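Long-range contact in oligopeptide ABC transporter, periplasmic oligopeptide-binding protein, putative (PDB 5IPW), which probably binds oligopeptides in the periplasm and hands them to an ABC transporter for uptake into the cell: residues G295-G305 against L596-F605. Sequence-based numbering, arbitrary orientation.
Sequences GEIDMQWRHIG and LSPAIAKNNF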
ATOM      1  N   GLY A 295      17.116  -0.348 -23.184  1.00 52.90           N
ATOM      2  CA  GLY A 295      17.307   1.010 -22.692  1.00 53.10           C
ATOM      3  C   GLY A 295      16.359   2.006 -23.323  1.00 53.43           C
ATOM      4  O   GLY A 295      16.713   3.173 -23.508  1.00 53.47           O
ATOM      5  N   GLU A 296      15.156   1.547 -23.651  1.00 54.26           N
ATOM      6  CA  GLU A 296      14.141   2.411 -24.249  1.00 57.55           C
ATOM      7  C   GLU A 296      13.132   2.911 -23.208  1.00 53.62           C
ATOM      8  O   GLU A 296      12.202   3.635 -23.547  1.00 52.86           O
ATOM      9  CB  GLU A 296      13.422   1.682 -25.387  1.00 62.18           C
ATOM     10  CG  GLU A 296      14.271   1.521 -26.640  1.00 67.65           C
ATOM     11  CD  GLU A 296      13.527   0.852 -27.786  1.00 73.17           C
ATOM     12  OE1 GLU A 296      12.442   0.278 -27.554  1.00 76.83           O
ATOM     13  OE2 GLU A 296      14.033   0.900 -28.927  1.00 77.94           O
ATOM     14  N   ILE A 297      13.324   2.520 -21.951  1.00 48.91           N
ATOM     15  CA  ILE A 297      12.517   3.012 -20.845  1.00 46.55           C
ATOM     16  C   ILE A 297      13.411   3.802 -19.885  1.00 45.67           C
ATOM     17  O   ILE A 297      14.403   3.281 -19.378  1.00 49.29           O
ATOM     18  CB  ILE A 297      11.848   1.854 -20.091  1.00 45.72           C
ATOM     19  CG1 ILE A 297      10.971   1.044 -21.052  1.00 43.90           C
ATOM     20  CG2 ILE A 297      11.043   2.392 -18.909  1.00 47.44           C
ATOM     21  CD1 ILE A 297      10.137  -0.033 -20.390  1.00 43.39           C
ATOM     22  N   ASP A 298      13.048   5.058 -19.643  1.00 42.98           N
ATOM     23  CA  ASP A 298      13.859   5.965 -18.834  1.00 40.16           C
ATOM     24  C   ASP A 298      13.783   5.649 -17.347  1.00 38.23           C
ATOM     25  O   ASP A 298      14.789   5.716 -16.642  1.00 36.99           O
ATOM     26  CB  ASP A 298      13.444   7.401 -19.097  1.00 40.32           C
ATOM     27  CG  ASP A 298      13.933   7.903 -20.436  1.00 40.90           C
ATOM     28  OD1 ASP A 298      15.112   7.636 -20.763  1.00 41.35           O
ATOM     29  OD2 ASP A 298      13.151   8.581 -21.147  1.00 39.08           O
ATOM     30  N   MET A 299      12.591   5.302 -16.879  1.00 36.74           N
ATOM     31  CA  MET A 299      12.417   4.752 -15.541  1.00 37.09           C
ATOM     32  C   MET A 299      11.023   4.160 -15.410  1.00 36.56           C
ATOM     33  O   MET A 299      10.030   4.786 -15.795  1.00 38.00           O
ATOM     34  CB  MET A 299      12.689   5.822 -14.454  1.00 38.37           C
ATOM     35  CG  MET A 299      11.577   6.059 -13.430  1.00 38.10           C
ATOM     36  SD  MET A 299      11.342   4.784 -12.207  1.00 39.21           S
ATOM     37  CE  MET A 299       9.613   4.953 -11.922  1.00 37.59           C
ATOM     38  N   GLN A 300      10.949   2.957 -14.860  1.00 36.20           N
ATOM     39  CA  GLN A 300       9.666   2.320 -14.641  1.00 38.16           C
ATOM     40  C   GLN A 300       9.809   1.174 -13.674  1.00 39.18           C
ATOM     41  O   GLN A 300      10.839   0.508 -13.613  1.00 38.78           O
ATOM     42  CB  GLN A 300       9.065   1.813 -15.956  1.00 40.31           C
ATOM     43  CG  GLN A 300       7.620   1.356 -15.830  1.00 41.58           C
ATOM     44  CD  GLN A 300       6.898   1.243 -17.170  1.00 41.77           C
ATOM     45  OE1 GLN A 300       7.207   1.951 -18.125  1.00 40.07           O
ATOM     46  NE2 GLN A 300       5.916   0.352 -17.232  1.00 42.83           N
ATOM     47  N   TRP A 301       8.759   0.975 -12.897  1.00 42.50           N
ATOM     48  CA  TRP A 301       8.653  -0.152 -11.995  1.00 45.25           C
ATOM     49  C   TRP A 301       7.434  -0.994 -12.340  1.00 50.01           C
ATOM     50  O   TRP A 301       7.457  -2.219 -12.194  1.00 51.16           O
ATOM     51  CB  TRP A 301       8.528   0.352 -10.558  1.00 44.71           C
ATOM     52  CG  TRP A 301       8.142  -0.705  -9.575  1.00 43.83           C
ATOM     53  CD1 TRP A 301       8.953  -1.644  -9.026  1.00 44.34           C
ATOM     54  CD2 TRP A 301       6.843  -0.921  -9.021  1.00 45.33           C
ATOM     55  NE1 TRP A 301       8.241  -2.440  -8.159  1.00 44.87           N
ATOM     56  CE2 TRP A 301       6.941  -2.021  -8.141  1.00 44.58           C
ATOM     57  CE3 TRP A 301       5.602  -0.287  -9.180  1.00 45.65           C
ATOM     58  CZ2 TRP A 301       5.849  -2.508  -7.421  1.00 46.77           C
ATOM     59  CZ3 TRP A 301       4.510  -0.769  -8.460  1.00 45.53           C
ATOM     60  CH2 TRP A 301       4.642  -1.871  -7.592  1.00 46.55           C
ATOM     61  N   ARG A 302       6.378  -0.338 -12.811  1.00 53.05           N
ATOM     62  CA  ARG A 302       5.054  -0.927 -12.798  1.00 54.48           C
ATOM     63  C   ARG A 302       5.027  -2.373 -13.304  1.00 58.06           C
ATOM     64  O   ARG A 302       4.724  -3.300 -12.538  1.00 61.95           O
ATOM     65  CB  ARG A 302       4.070  -0.065 -13.576  1.00 52.08           C
ATOM     66  CG  ARG A 302       2.642  -0.548 -13.431  1.00 51.05           C
ATOM     67  CD  ARG A 302       1.658   0.518 -13.855  1.00 51.35           C
ATOM     68  NE  ARG A 302       0.282   0.024 -13.874  1.00 50.98           N
ATOM     69  CZ  ARG A 302      -0.453  -0.235 -12.795  1.00 48.27           C
ATOM     70  NH1 ARG A 302       0.042  -0.074 -11.581  1.00 48.59           N
ATOM     71  NH2 ARG A 302      -1.698  -0.670 -12.930  1.00 49.08           N
ATOM     72  N   HIS A 303       5.338  -2.588 -14.573  1.00 54.55           N
ATOM     73  CA  HIS A 303       5.254  -3.957 -15.090  1.00 52.95           C
ATOM     74  C   HIS A 303       6.567  -4.697 -14.975  1.00 55.40           C
ATOM     75  O   HIS A 303       6.582  -5.918 -14.914  1.00 61.29           O
ATOM     76  CB  HIS A 303       4.708  -3.946 -16.497  1.00 49.30           C
ATOM     77  CG  HIS A 303       3.342  -3.353 -16.563  1.00 47.08           C
ATOM     78  ND1 HIS A 303       2.292  -3.844 -15.818  1.00 45.06           N
ATOM     79  CD2 HIS A 303       2.863  -2.277 -17.229  1.00 45.50           C
ATOM     80  CE1 HIS A 303       1.214  -3.118 -16.051  1.00 44.90           C
ATOM     81  NE2 HIS A 303       1.536  -2.159 -16.901  1.00 44.85           N
ATOM     82  N   ILE A 304       7.652  -3.931 -14.898  1.00 58.43           N
ATOM     83  CA  ILE A 304       8.998  -4.442 -14.642  1.00 57.07           C
ATOM     84  C   ILE A 304       9.059  -5.245 -13.330  1.00 59.28           C
ATOM     85  O   ILE A 304       9.666  -6.316 -13.285  1.00 57.47           O
ATOM     86  CB  ILE A 304      10.030  -3.283 -14.540  1.00 54.76           C
ATOM     87  CG1 ILE A 304       9.841  -2.218 -15.631  1.00 51.59           C
ATOM     88  CG2 ILE A 304      11.452  -3.820 -14.590  1.00 56.43           C
ATOM     89  CD1 ILE A 304       9.729  -2.755 -17.036  1.00 51.77           C
ATOM     90  N   GLY A 305       8.424  -4.714 -12.282  1.00 63.41           N
ATOM     91  CA  GLY A 305       8.501  -5.267 -10.919  1.00 69.02           C
ATOM     92  C   GLY A 305       7.699  -6.532 -10.612  1.00 76.78           C
ATOM     93  O   GLY A 305       7.898  -7.149  -9.560  1.00 79.84           O
ATOM     94  N   LEU A 596      11.859  -9.633  -4.303  1.00 70.59           N
ATOM     95  CA  LEU A 596      12.398  -8.504  -5.028  1.00 65.81           C
ATOM     96  C   LEU A 596      11.304  -8.033  -5.971  1.00 64.13           C
ATOM     97  O   LEU A 596      10.645  -8.848  -6.605  1.00 69.31           O
ATOM     98  CB  LEU A 596      13.653  -8.907  -5.807  1.00 68.01           C
ATOM     99  CG  LEU A 596      14.819  -7.919  -5.836  1.00 68.22           C
ATOM    100  CD1 LEU A 596      15.295  -7.530  -4.442  1.00 68.06           C
ATOM    101  CD2 LEU A 596      15.963  -8.544  -6.611  1.00 68.17           C
ATOM    102  N   SER A 597      11.096  -6.721  -6.024  1.00 61.24           N
ATOM    103  CA  SER A 597      10.135  -6.094  -6.931  1.00 57.61           C
ATOM    104  C   SER A 597      10.863  -4.956  -7.631  1.00 54.46           C
ATOM    105  O   SER A 597      10.664  -3.789  -7.300  1.00 56.28           O
ATOM    106  CB  SER A 597       8.927  -5.563  -6.150  1.00 58.16           C
ATOM    107  OG  SER A 597       7.937  -5.054  -7.029  1.00 56.92           O
ATOM    108  N   PRO A 598      11.728  -5.297  -8.591  1.00 50.42           N
ATOM    109  CA  PRO A 598      12.708  -4.346  -9.082  1.00 48.40           C
ATOM    110  C   PRO A 598      12.168  -3.321 -10.063  1.00 46.57           C
ATOM    111  O   PRO A 598      11.140  -3.529 -10.707  1.00 47.75           O
ATOM    112  CB  PRO A 598      13.730  -5.241  -9.780  1.00 48.97           C
ATOM    113  CG  PRO A 598      12.910  -6.360 -10.306  1.00 50.03           C
ATOM    114  CD  PRO A 598      11.867  -6.607  -9.250  1.00 50.96           C
ATOM    115  N   ALA A 599      12.892  -2.219 -10.161  1.00 43.10           N
ATOM    116  CA  ALA A 599      12.593  -1.169 -11.111  1.00 42.26           C
ATOM    117  C   ALA A 599      13.863  -0.912 -11.876  1.00 41.12           C
ATOM    118  O   ALA A 599      14.932  -1.403 -11.504  1.00 40.22           O
ATOM    119  CB  ALA A 599      12.164   0.094 -10.382  1.00 41.57           C
ATOM    120  N   ILE A 600      13.756  -0.143 -12.945  1.00 41.13           N
ATOM    121  CA  ILE A 600      14.941   0.304 -13.647  1.00 41.99           C
ATOM    122  C   ILE A 600      14.885   1.799 -13.845  1.00 39.19           C
ATOM    123  O   ILE A 600      13.808   2.391 -13.899  1.00 37.24           O
ATOM    124  CB  ILE A 600      15.145  -0.416 -15.001  1.00 45.27           C
ATOM    125  CG1 ILE A 600      14.109   0.018 -16.043  1.00 49.23           C
ATOM    126  CG2 ILE A 600      15.101  -1.923 -14.804  1.00 46.10           C
ATOM    127  CD1 ILE A 600      14.425  -0.478 -17.443  1.00 51.17           C
ATOM    128  N   ALA A 601      16.067   2.391 -13.925  1.00 37.59           N
ATOM    129  CA  ALA A 601      16.218   3.792 -14.223  1.00 38.12           C
ATOM    130  C   ALA A 601      17.464   3.940 -15.067  1.00 37.99           C
ATOM    131  O   ALA A 601      18.502   3.411 -14.728  1.00 37.94           O
ATOM    132  CB  ALA A 601      16.360   4.589 -12.938  1.00 38.56           C
ATOM    133  N   LYS A 602      17.357   4.653 -16.172  1.00 39.53           N
ATOM    134  CA  LYS A 602      18.524   4.991 -16.949  1.00 42.79           C
ATOM    135  C   LYS A 602      19.553   5.677 -16.062  1.00 42.96           C
ATOM    136  O   LYS A 602      19.207   6.311 -15.070  1.00 43.05           O
ATOM    137  CB  LYS A 602      18.147   5.914 -18.108  1.00 44.88           C
ATOM    138  CG  LYS A 602      17.319   5.229 -19.183  1.00 47.91           C
ATOM    139  CD  LYS A 602      18.161   4.358 -20.094  1.00 49.34           C
ATOM    140  CE  LYS A 602      18.894   5.197 -21.123  1.00 50.47           C
ATOM    141  NZ  LYS A 602      19.481   4.306 -22.157  1.00 54.05           N
ATOM    142  N   ASN A 603      20.818   5.558 -16.439  1.00 42.33           N
ATOM    143  CA  ASN A 603      21.905   6.154 -15.677  1.00 42.26           C
ATOM    144  C   ASN A 603      21.838   7.673 -15.584  1.00 39.98           C
ATOM    145  O   ASN A 603      22.423   8.253 -14.670  1.00 38.72           O
ATOM    146  CB  ASN A 603      23.254   5.742 -16.268  1.00 42.60           C
ATOM    147  CG  ASN A 603      23.525   4.267 -16.101  1.00 43.59           C
ATOM    148  OD1 ASN A 603      23.017   3.636 -15.179  1.00 46.75           O
ATOM    149  ND2 ASN A 603      24.319   3.707 -16.999  1.00 46.52           N
ATOM    150  N   ASN A 604      21.141   8.308 -16.526  1.00 37.66           N
ATOM    151  CA  ASN A 604      20.986   9.762 -16.514  1.00 36.85           C
ATOM    152  C   ASN A 604      19.621  10.200 -15.967  1.00 36.36           C
ATOM    153  O   ASN A 604      19.242  11.371 -16.075  1.00 34.05           O
ATOM    154  CB  ASN A 604      21.220  10.338 -17.912  1.00 36.68           C
ATOM    155  CG  ASN A 604      20.102  10.011 -18.887  1.00 37.04           C
ATOM    156  OD1 ASN A 604      19.451   8.962 -18.793  1.00 36.31           O
ATOM    157  ND2 ASN A 604      19.876  10.917 -19.842  1.00 36.24           N
ATOM    158  N   PHE A 605      18.899   9.243 -15.386  1.00 36.06           N
ATOM    159  CA  PHE A 605      17.606   9.485 -14.781  1.00 36.29           C
ATOM    160  C   PHE A 605      17.780   9.410 -13.269  1.00 36.25           C
ATOM    161  O   PHE A 605      18.074   8.345 -12.717  1.00 38.28           O
ATOM    162  CB  PHE A 605      16.586   8.457 -15.261  1.00 35.24           C
ATOM    163  CG  PHE A 605      15.168   8.856 -14.991  1.00 34.89           C
ATOM    164  CD1 PHE A 605      14.586   8.597 -13.765  1.00 34.02           C
ATOM    165  CD2 PHE A 605      14.428   9.519 -15.961  1.00 34.24           C
ATOM    166  CE1 PHE A 605      13.280   8.978 -13.512  1.00 34.29           C
ATOM    167  CE2 PHE A 605      13.122   9.895 -15.721  1.00 34.07           C
ATOM    168  CZ  PHE A 605      12.545   9.622 -14.493  1.00 35.07           C
TER
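An antiparallel strand pair at the edge of a small mixed sheet joins M299 and Q300 to A599-K602, with strand 326-333 on the far side of 599-602. Q300 and I600 form the hydrogen-bonded pair: Q300 N reaches I600 O at 3.1 Å, and I600 N returns a nearly straight bond to Q300 O. K602 N to D298 O, 2.8 Å, continues the pairing.

On one face M299 lies against A601 and F605. M299 CB sits over one face of the F605 ring, 3.6 Å from its centroid in a CH-pi contact, with CG following towards CE1, while the thioether end turns away; unbranched methylenes suit this place because they can lie close against the flat ring. On the other face I600, beta-branched as suits a strand, packs CG2 against I304 CG2 at 4.1 Å, and both side chains also touch helix 285-293.

Beyond the strand, W301 has CG anti to its backbone nitrogen (chi1 168°), which carries the indole to S597. Its NE1 donates to S597 OG at 2.9 Å, 17° out of the ring plane, and more weakly to S597 O; S597 OG passes a bond on to G305 O. A phenylalanine at W301 would lack the indole N-H and would probably leave S597 OG and O without this donor.

At the other end K602 bends back to a weak bond from NZ to G295 O, its stronger partner being G324 O, while D298 pairs with R64. Such pairing, a late strand added beside one from almost 300 residues earlier, is consistent with the lobes of family 5 solute-binding proteins, which are assembled from separate parts of the chain.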